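Local coordinates for protein filamentous hemagglutinin (Bordetella pertussis, PDB 1RWR) that serves as an adhesin whose N-terminal domain, a beta-helix, probably directs its export across the outer membrane by the two-partner secretion pathway, at residues 19-24 and 44-49; 92-97 and 116-121. One frame throughout, in Å; residues are numbered along the deposited sequence.

Contact 1. Residues 19-24 and 44-49; sequences PVVNIA and PGVVFN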
ATOM      1  N   PRO A  19     -12.246 -17.052  -2.636  1.00 18.96           N
ATOM      2  CA  PRO A  19     -13.016 -16.479  -1.521  1.00 17.72           C
ATOM      3  C   PRO A  19     -13.687 -15.150  -1.851  1.00 16.46           C
ATOM      4  O   PRO A  19     -13.125 -14.383  -2.616  1.00 15.04           O
ATOM      5  CB  PRO A  19     -11.980 -16.277  -0.397  1.00 18.65           C
ATOM      6  CG  PRO A  19     -10.696 -16.434  -1.000  1.00 19.10           C
ATOM      7  CD  PRO A  19     -10.818 -17.166  -2.331  1.00 18.85           C
ATOM      8  N   VAL A  20     -14.893 -14.959  -1.311  1.00 15.85           N
ATOM      9  CA  VAL A  20     -15.690 -13.765  -1.501  1.00 15.72           C
ATOM     10  C   VAL A  20     -15.876 -13.182  -0.104  1.00 15.77           C
ATOM     11  O   VAL A  20     -16.388 -13.863   0.789  1.00 16.63           O
ATOM     12  CB  VAL A  20     -17.074 -14.058  -2.114  1.00 15.76           C
ATOM     13  CG1 VAL A  20     -17.961 -12.809  -2.089  1.00 17.36           C
ATOM     14  CG2 VAL A  20     -16.955 -14.624  -3.505  1.00 15.14           C
ATOM     15  N   VAL A  21     -15.449 -11.937   0.081  1.00 14.64           N
ATOM     16  CA  VAL A  21     -15.641 -11.227   1.323  1.00 14.10           C
ATOM     17  C   VAL A  21     -16.913 -10.422   1.202  1.00 14.56           C
ATOM     18  O   VAL A  21     -16.965  -9.455   0.421  1.00 13.64           O
ATOM     19  CB  VAL A  21     -14.460 -10.278   1.635  1.00 14.33           C
ATOM     20  CG1 VAL A  21     -14.713  -9.548   2.929  1.00 13.73           C
ATOM     21  CG2 VAL A  21     -13.149 -11.048   1.698  1.00 14.79           C
ATOM     22  N   ASN A  22     -17.948 -10.846   1.937  1.00 14.75           N
ATOM     23  CA  ASN A  22     -19.135 -10.026   2.137  1.00 14.95           C
ATOM     24  C   ASN A  22     -18.826  -8.984   3.217  1.00 14.97           C
ATOM     25  O   ASN A  22     -19.048  -9.196   4.401  1.00 14.97           O
ATOM     26  CB  ASN A  22     -20.362 -10.884   2.475  1.00 15.36           C
ATOM     27  CG  ASN A  22     -20.955 -11.532   1.258  1.00 16.60           C
ATOM     28  OD1 ASN A  22     -20.746 -11.068   0.143  1.00 19.00           O
ATOM     29  ND2 ASN A  22     -21.693 -12.649   1.455  1.00 17.52           N
ATOM     30  N   ILE A  23     -18.289  -7.857   2.749  1.00 14.16           N
ATOM     31  CA  ILE A  23     -17.890  -6.752   3.580  1.00 13.04           C
ATOM     32  C   ILE A  23     -19.082  -6.219   4.389  1.00 14.12           C
ATOM     33  O   ILE A  23     -20.238  -6.395   3.987  1.00 13.56           O
ATOM     34  CB  ILE A  23     -17.279  -5.603   2.726  1.00 12.77           C
ATOM     35  CG1 ILE A  23     -18.255  -5.075   1.656  1.00 12.07           C
ATOM     36  CG2 ILE A  23     -15.993  -6.052   2.018  1.00 14.75           C
ATOM     37  CD1 ILE A  23     -17.773  -3.737   1.028  1.00 14.55           C
ATOM     38  N   ALA A  24     -18.765  -5.570   5.502  1.00 14.14           N
ATOM     39  CA  ALA A  24     -19.731  -4.902   6.352  1.00 13.96           C
ATOM     40  C   ALA A  24     -20.377  -3.728   5.661  1.00 14.52           C
ATOM     41  O   ALA A  24     -19.775  -3.049   4.817  1.00 13.33           O
ATOM     42  CB  ALA A  24     -19.056  -4.449   7.663  1.00 14.75           C
ATOM     43  N   PRO A  44      -5.762 -17.446  -6.847  1.00 16.95           N
ATOM     44  CA  PRO A  44      -5.738 -16.306  -7.787  1.00 16.38           C
ATOM     45  C   PRO A  44      -6.117 -14.938  -7.193  1.00 15.50           C
ATOM     46  O   PRO A  44      -5.988 -13.934  -7.874  1.00 15.21           O
ATOM     47  CB  PRO A  44      -6.788 -16.682  -8.818  1.00 16.88           C
ATOM     48  CG  PRO A  44      -7.540 -17.804  -8.239  1.00 19.15           C
ATOM     49  CD  PRO A  44      -6.956 -18.286  -7.032  1.00 17.65           C
ATOM     50  N   GLY A  45      -6.560 -14.935  -5.954  1.00 14.89           N
ATOM     51  CA  GLY A  45      -6.860 -13.709  -5.231  1.00 13.99           C
ATOM     52  C   GLY A  45      -8.091 -13.809  -4.368  1.00 13.45           C
ATOM     53  O   GLY A  45      -8.401 -14.848  -3.825  1.00 14.14           O
ATOM     54  N   VAL A  46      -8.808 -12.704  -4.253  1.00 13.08           N
ATOM     55  CA  VAL A  46      -9.974 -12.587  -3.393  1.00 13.71           C
ATOM     56  C   VAL A  46     -10.928 -11.595  -4.052  1.00 13.82           C
ATOM     57  O   VAL A  46     -10.479 -10.675  -4.725  1.00 13.44           O
ATOM     58  CB  VAL A  46      -9.622 -12.089  -1.936  1.00 14.31           C
ATOM     59  CG1 VAL A  46      -8.989 -10.695  -1.888  1.00 13.92           C
ATOM     60  CG2 VAL A  46     -10.815 -12.146  -1.017  1.00 15.38           C
ATOM     61  N   VAL A  47     -12.217 -11.793  -3.835  1.00 13.19           N
ATOM     62  CA  VAL A  47     -13.213 -10.858  -4.321  1.00 12.60           C
ATOM     63  C   VAL A  47     -13.852 -10.145  -3.125  1.00 12.92           C
ATOM     64  O   VAL A  47     -14.436 -10.809  -2.255  1.00 14.22           O
ATOM     65  CB  VAL A  47     -14.285 -11.591  -5.144  1.00 13.04           C
ATOM     66  CG1 VAL A  47     -15.409 -10.621  -5.600  1.00 13.66           C
ATOM     67  CG2 VAL A  47     -13.636 -12.259  -6.309  1.00 14.03           C
ATOM     68  N   PHE A  48     -13.813  -8.815  -3.127  1.00 11.68           N
ATOM     69  CA  PHE A  48     -14.542  -8.018  -2.167  1.00 12.25           C
ATOM     70  C   PHE A  48     -15.918  -7.720  -2.740  1.00 12.87           C
ATOM     71  O   PHE A  48     -16.034  -7.153  -3.815  1.00 13.13           O
ATOM     72  CB  PHE A  48     -13.831  -6.694  -1.873  1.00 12.49           C
ATOM     73  CG  PHE A  48     -12.557  -6.857  -1.138  1.00 12.42           C
ATOM     74  CD1 PHE A  48     -12.547  -6.971   0.233  1.00 13.33           C
ATOM     75  CD2 PHE A  48     -11.359  -6.931  -1.846  1.00 13.15           C
ATOM     76  CE1 PHE A  48     -11.317  -7.120   0.915  1.00 14.79           C
ATOM     77  CE2 PHE A  48     -10.181  -7.095  -1.193  1.00 14.41           C
ATOM     78  CZ  PHE A  48     -10.151  -7.187   0.186  1.00 13.61           C
ATOM     79  N   ASN A  49     -16.963  -8.103  -2.024  1.00 13.87           N
ATOM     80  CA  ASN A  49     -18.319  -8.005  -2.584  1.00 13.17           C
ATOM     81  C   ASN A  49     -18.940  -6.669  -2.257  1.00 13.68           C
ATOM     82  O   ASN A  49     -19.510  -6.490  -1.204  1.00 14.36           O
ATOM     83  CB  ASN A  49     -19.211  -9.173  -2.117  1.00 12.96           C
ATOM     84  CG  ASN A  49     -20.547  -9.237  -2.863  1.00 13.90           C
ATOM     85  OD1 ASN A  49     -20.911  -8.314  -3.612  1.00 15.02           O
ATOM     86  ND2 ASN A  49     -21.298 -10.318  -2.640  1.00 14.65           N
TER
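Val21 and Val46 meet methyl to methyl: CG2 of Val21 reaches CG2 of Val46 at 3.7 Å, their branches slanting across one another. With CG1 between N and the carbonyl carbon (chi1 62°), the CG2 methyl of Val46 lies anti to the backbone N and lodges in the angle between the Val21 side chain and the carbonyl oxygen of Pro19. Two residues further along, Phe48 presents its CD1 corner to the other strand. Ile23 CG2 abuts that ring at its edge, in plane, 4.0 Å from CD1, while Val21 CB approaches obliquely, so the corner rests against two aliphatic bumps that approach from the same side. Strand 20-22 runs parallel to strand 45-49 here, 25° apart, as strands of successive coils do in a right-handed beta-helix, the fold of this secretion domain. The hydrogen bonds Val47 N to Pro19 O, Val21 N to Val47 O and Asn49 N to Val21 O form the ladder. On the sheet face of Val20 and Val47, Val20 CG1 settles against Asn49 CB at 3.8 Å, and Leu63 packs over all three side chains. Where the first strand ends, Asn22 and Asn49 lie side by side, their amide planes 46° apart. Asn49 ND2 gives a bent hydrogen bond of 2.9 Å to Asn22 OD1, in the carbonyl plane of the acceptor, and a further one to Thr64 O.

Contact 2. Residues 92-97 and 116-121; sequences LEVYGK and TLNASN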
ATOM      1  N   LEU A  92      -6.654  -8.575  -6.075  1.00 11.20           N
ATOM      2  CA  LEU A  92      -7.666  -8.044  -5.195  1.00 11.40           C
ATOM      3  C   LEU A  92      -8.739  -7.432  -6.096  1.00 11.71           C
ATOM      4  O   LEU A  92      -8.533  -6.351  -6.630  1.00 12.43           O
ATOM      5  CB  LEU A  92      -7.078  -6.986  -4.274  1.00 12.01           C
ATOM      6  CG  LEU A  92      -5.805  -7.288  -3.484  1.00 11.79           C
ATOM      7  CD1 LEU A  92      -5.402  -6.121  -2.577  1.00 12.95           C
ATOM      8  CD2 LEU A  92      -6.003  -8.543  -2.668  1.00 14.49           C
ATOM      9  N   GLU A  93      -9.857  -8.140  -6.246  1.00 12.05           N
ATOM     10  CA  GLU A  93     -10.945  -7.692  -7.093  1.00 12.08           C
ATOM     11  C   GLU A  93     -12.079  -7.131  -6.236  1.00 12.31           C
ATOM     12  O   GLU A  93     -12.461  -7.705  -5.241  1.00 14.48           O
ATOM     13  CB  GLU A  93     -11.483  -8.816  -7.965  1.00 13.18           C
ATOM     14  CG  GLU A  93     -12.694  -8.396  -8.809  1.00 14.12           C
ATOM     15  CD  GLU A  93     -13.105  -9.398  -9.858  1.00 17.79           C
ATOM     16  OE1 GLU A  93     -12.554 -10.519  -9.948  1.00 18.67           O
ATOM     17  OE2 GLU A  93     -14.025  -9.054 -10.639  1.00 17.09           O
ATOM     18  N   VAL A  94     -12.603  -5.989  -6.664  1.00 12.94           N
ATOM     19  CA  VAL A  94     -13.814  -5.435  -6.084  1.00 12.21           C
ATOM     20  C   VAL A  94     -14.946  -5.719  -7.049  1.00 13.24           C
ATOM     21  O   VAL A  94     -14.908  -5.296  -8.209  1.00 13.91           O
ATOM     22  CB  VAL A  94     -13.701  -3.920  -5.776  1.00 12.83           C
ATOM     23  CG1 VAL A  94     -14.950  -3.418  -5.069  1.00 13.32           C
ATOM     24  CG2 VAL A  94     -12.503  -3.617  -4.905  1.00 13.18           C
ATOM     25  N   TYR A  95     -15.915  -6.494  -6.584  1.00 13.32           N
ATOM     26  CA  TYR A  95     -17.131  -6.722  -7.351  1.00 14.16           C
ATOM     27  C   TYR A  95     -18.126  -5.618  -6.965  1.00 13.94           C
ATOM     28  O   TYR A  95     -18.438  -5.405  -5.805  1.00 15.44           O
ATOM     29  CB  TYR A  95     -17.725  -8.106  -7.128  1.00 14.31           C
ATOM     30  CG  TYR A  95     -19.121  -8.225  -7.686  1.00 14.06           C
ATOM     31  CD1 TYR A  95     -19.324  -8.290  -9.040  1.00 14.53           C
ATOM     32  CD2 TYR A  95     -20.243  -8.262  -6.854  1.00 15.66           C
ATOM     33  CE1 TYR A  95     -20.648  -8.346  -9.583  1.00 16.99           C
ATOM     34  CE2 TYR A  95     -21.563  -8.340  -7.393  1.00 16.07           C
ATOM     35  CZ  TYR A  95     -21.742  -8.357  -8.749  1.00 17.65           C
ATOM     36  OH  TYR A  95     -23.024  -8.418  -9.277  1.00 21.59           O
ATOM     37  N   GLY A  96     -18.702  -5.019  -8.000  1.00 14.97           N
ATOM     38  CA  GLY A  96     -19.694  -3.958  -7.813  1.00 14.61           C
ATOM     39  C   GLY A  96     -19.086  -2.581  -8.040  1.00 14.15           C
ATOM     40  O   GLY A  96     -18.362  -2.335  -9.005  1.00 14.68           O
ATOM     41  N   LYS A  97     -19.406  -1.655  -7.155  1.00 14.90           N
ATOM     42  CA  LYS A  97     -18.879  -0.298  -7.259  1.00 15.30           C
ATOM     43  C   LYS A  97     -17.400  -0.319  -6.896  1.00 14.62           C
ATOM     44  O   LYS A  97     -17.008  -0.903  -5.880  1.00 14.08           O
ATOM     45  CB  LYS A  97     -19.627   0.654  -6.322  1.00 16.28           C
ATOM     46  CG  LYS A  97     -19.143   2.126  -6.326  1.00 19.97           C
ATOM     47  CD  LYS A  97     -19.719   2.887  -5.138  1.00 24.19           C
ATOM     48  CE  LYS A  97     -19.179   4.352  -4.992  1.00 26.95           C
ATOM     49  NZ  LYS A  97     -17.818   4.407  -4.381  1.00 26.86           N
ATOM     50  N   THR A 116      -4.705  -5.679  -8.817  1.00 13.55           N
ATOM     51  CA  THR A 116      -6.072  -5.314  -8.436  1.00 12.94           C
ATOM     52  C   THR A 116      -6.979  -5.233  -9.664  1.00 13.19           C
ATOM     53  O   THR A 116      -6.495  -5.071 -10.793  1.00 13.06           O
ATOM     54  CB  THR A 116      -6.149  -3.956  -7.673  1.00 13.28           C
ATOM     55  OG1 THR A 116      -5.799  -2.876  -8.541  1.00 14.04           O
ATOM     56  CG2 THR A 116      -5.194  -3.861  -6.490  1.00 12.22           C
ATOM     57  N   LEU A 117      -8.283  -5.286  -9.411  1.00 13.39           N
ATOM     58  CA  LEU A 117      -9.291  -5.075 -10.426  1.00 13.75           C
ATOM     59  C   LEU A 117     -10.430  -4.309  -9.770  1.00 13.29           C
ATOM     60  O   LEU A 117     -10.999  -4.763  -8.782  1.00 13.15           O
ATOM     61  CB  LEU A 117      -9.823  -6.415 -10.972  1.00 15.14           C
ATOM     62  CG  LEU A 117      -8.881  -7.213 -11.858  1.00 20.34           C
ATOM     63  CD1 LEU A 117      -9.458  -8.585 -12.175  1.00 24.15           C
ATOM     64  CD2 LEU A 117      -8.658  -6.454 -13.175  1.00 24.30           C
ATOM     65  N   ASN A 118     -10.781  -3.169 -10.351  1.00 12.97           N
ATOM     66  CA  ASN A 118     -11.899  -2.356  -9.894  1.00 12.97           C
ATOM     67  C   ASN A 118     -11.684  -1.787  -8.503  1.00 13.29           C
ATOM     68  O   ASN A 118     -12.616  -1.487  -7.822  1.00 13.70           O
ATOM     69  CB  ASN A 118     -13.240  -3.109  -9.985  1.00 13.17           C
ATOM     70  CG  ASN A 118     -14.458  -2.168  -9.968  1.00 14.24           C
ATOM     71  OD1 ASN A 118     -14.411  -1.048 -10.529  1.00 15.43           O
ATOM     72  ND2 ASN A 118     -15.542  -2.615  -9.322  1.00 12.95           N
ATOM     73  N   ALA A 119     -10.418  -1.632  -8.102  1.00 13.11           N
ATOM     74  CA  ALA A 119     -10.052  -0.846  -6.934  1.00 12.86           C
ATOM     75  C   ALA A 119      -9.619   0.538  -7.416  1.00 12.55           C
ATOM     76  O   ALA A 119      -8.844   0.671  -8.368  1.00 12.48           O
ATOM     77  CB  ALA A 119      -8.893  -1.519  -6.185  1.00 13.71           C
ATOM     78  N   SER A 120     -10.135   1.581  -6.779  1.00 12.08           N
ATOM     79  CA  SER A 120      -9.764   2.929  -7.129  1.00 12.70           C
ATOM     80  C   SER A 120      -8.315   3.223  -6.817  1.00 11.88           C
ATOM     81  O   SER A 120      -7.643   3.918  -7.559  1.00 10.16           O
ATOM     82  CB  SER A 120     -10.622   3.908  -6.313  1.00 14.10           C
ATOM     83  OG  SER A 120     -11.941   3.473  -6.306  1.00 20.73           O
ATOM     84  N   ASN A 121      -7.906   2.770  -5.640  1.00 11.70           N
ATOM     85  CA  ASN A 121      -6.582   3.020  -5.043  1.00 12.07           C
ATOM     86  C   ASN A 121      -6.324   1.893  -4.056  1.00 12.13           C
ATOM     87  O   ASN A 121      -7.269   1.222  -3.609  1.00 12.46           O
ATOM     88  CB  ASN A 121      -6.547   4.338  -4.272  1.00 12.23           C
ATOM     89  CG  ASN A 121      -6.843   5.542  -5.142  1.00 12.85           C
ATOM     90  OD1 ASN A 121      -6.041   5.881  -5.999  1.00 13.62           O
ATOM     91  ND2 ASN A 121      -8.025   6.177  -4.951  1.00 13.38           N
TER
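Asn118 lays its side-chain amide along the edge of strand 92-96, where ND2 serves two carbonyls: Val94 O at 3.0 Å and Gly96 O at 2.9 Å. Both acceptors lie close to the amide plane of Asn118, yet ND2 stands well above the plane of each carbonyl, nearly 50° out of it. CG anti to the backbone N (chi1 -161°) carries the amide across to the neighbouring strand, and its two bonds take over from the backbone ladder just where strand 116-117 stops. The positive phi of Asn118 (65°) marks that change of course. Asn118 O lies against the Val94 side chain, 3.4 Å from Val94 CB, and the CG2 branch of Val94 leans on toward Ala119. Upstream, Glu93 and Leu117 project from the same sheet face and slant across each other, Glu93 CG lying 4.1 Å from Leu117 CB; the carboxylate continues past this contact to the backbone N-H groups of Arg58 and Ile59. In the sheet itself, the backbone hydrogen bonds Leu117 N to Leu92 O and Val94 N to Leu117 O link the two strands. Parallel pairing that ends at a corner, here Ser120, where the chain passes to another sheet, is characteristic of a parallel beta-helix.

From the N terminus, the chain lays down 19-24, passes through strand 31-36 on another sheet and comes back at 44-49, where contact 1 closes the loop. It then makes a longer excursion, including strands 55-57, 61-63 and 75-80, before 92-97 pairs beside 44-49. Strand 99-104 and strand 109-111 follow on other sheets, and 116-121 closes the second loop as contact 2. The two loops come in series, neither nested nor crossed, with centres about 10 Å apart. Strands 45-50 and 91-96 join them: Phe48 N and Glu93 O, and Phe48 O and Tyr95 N, are probably hydrogen-bonded, giving four successive parallel strands in one sheet.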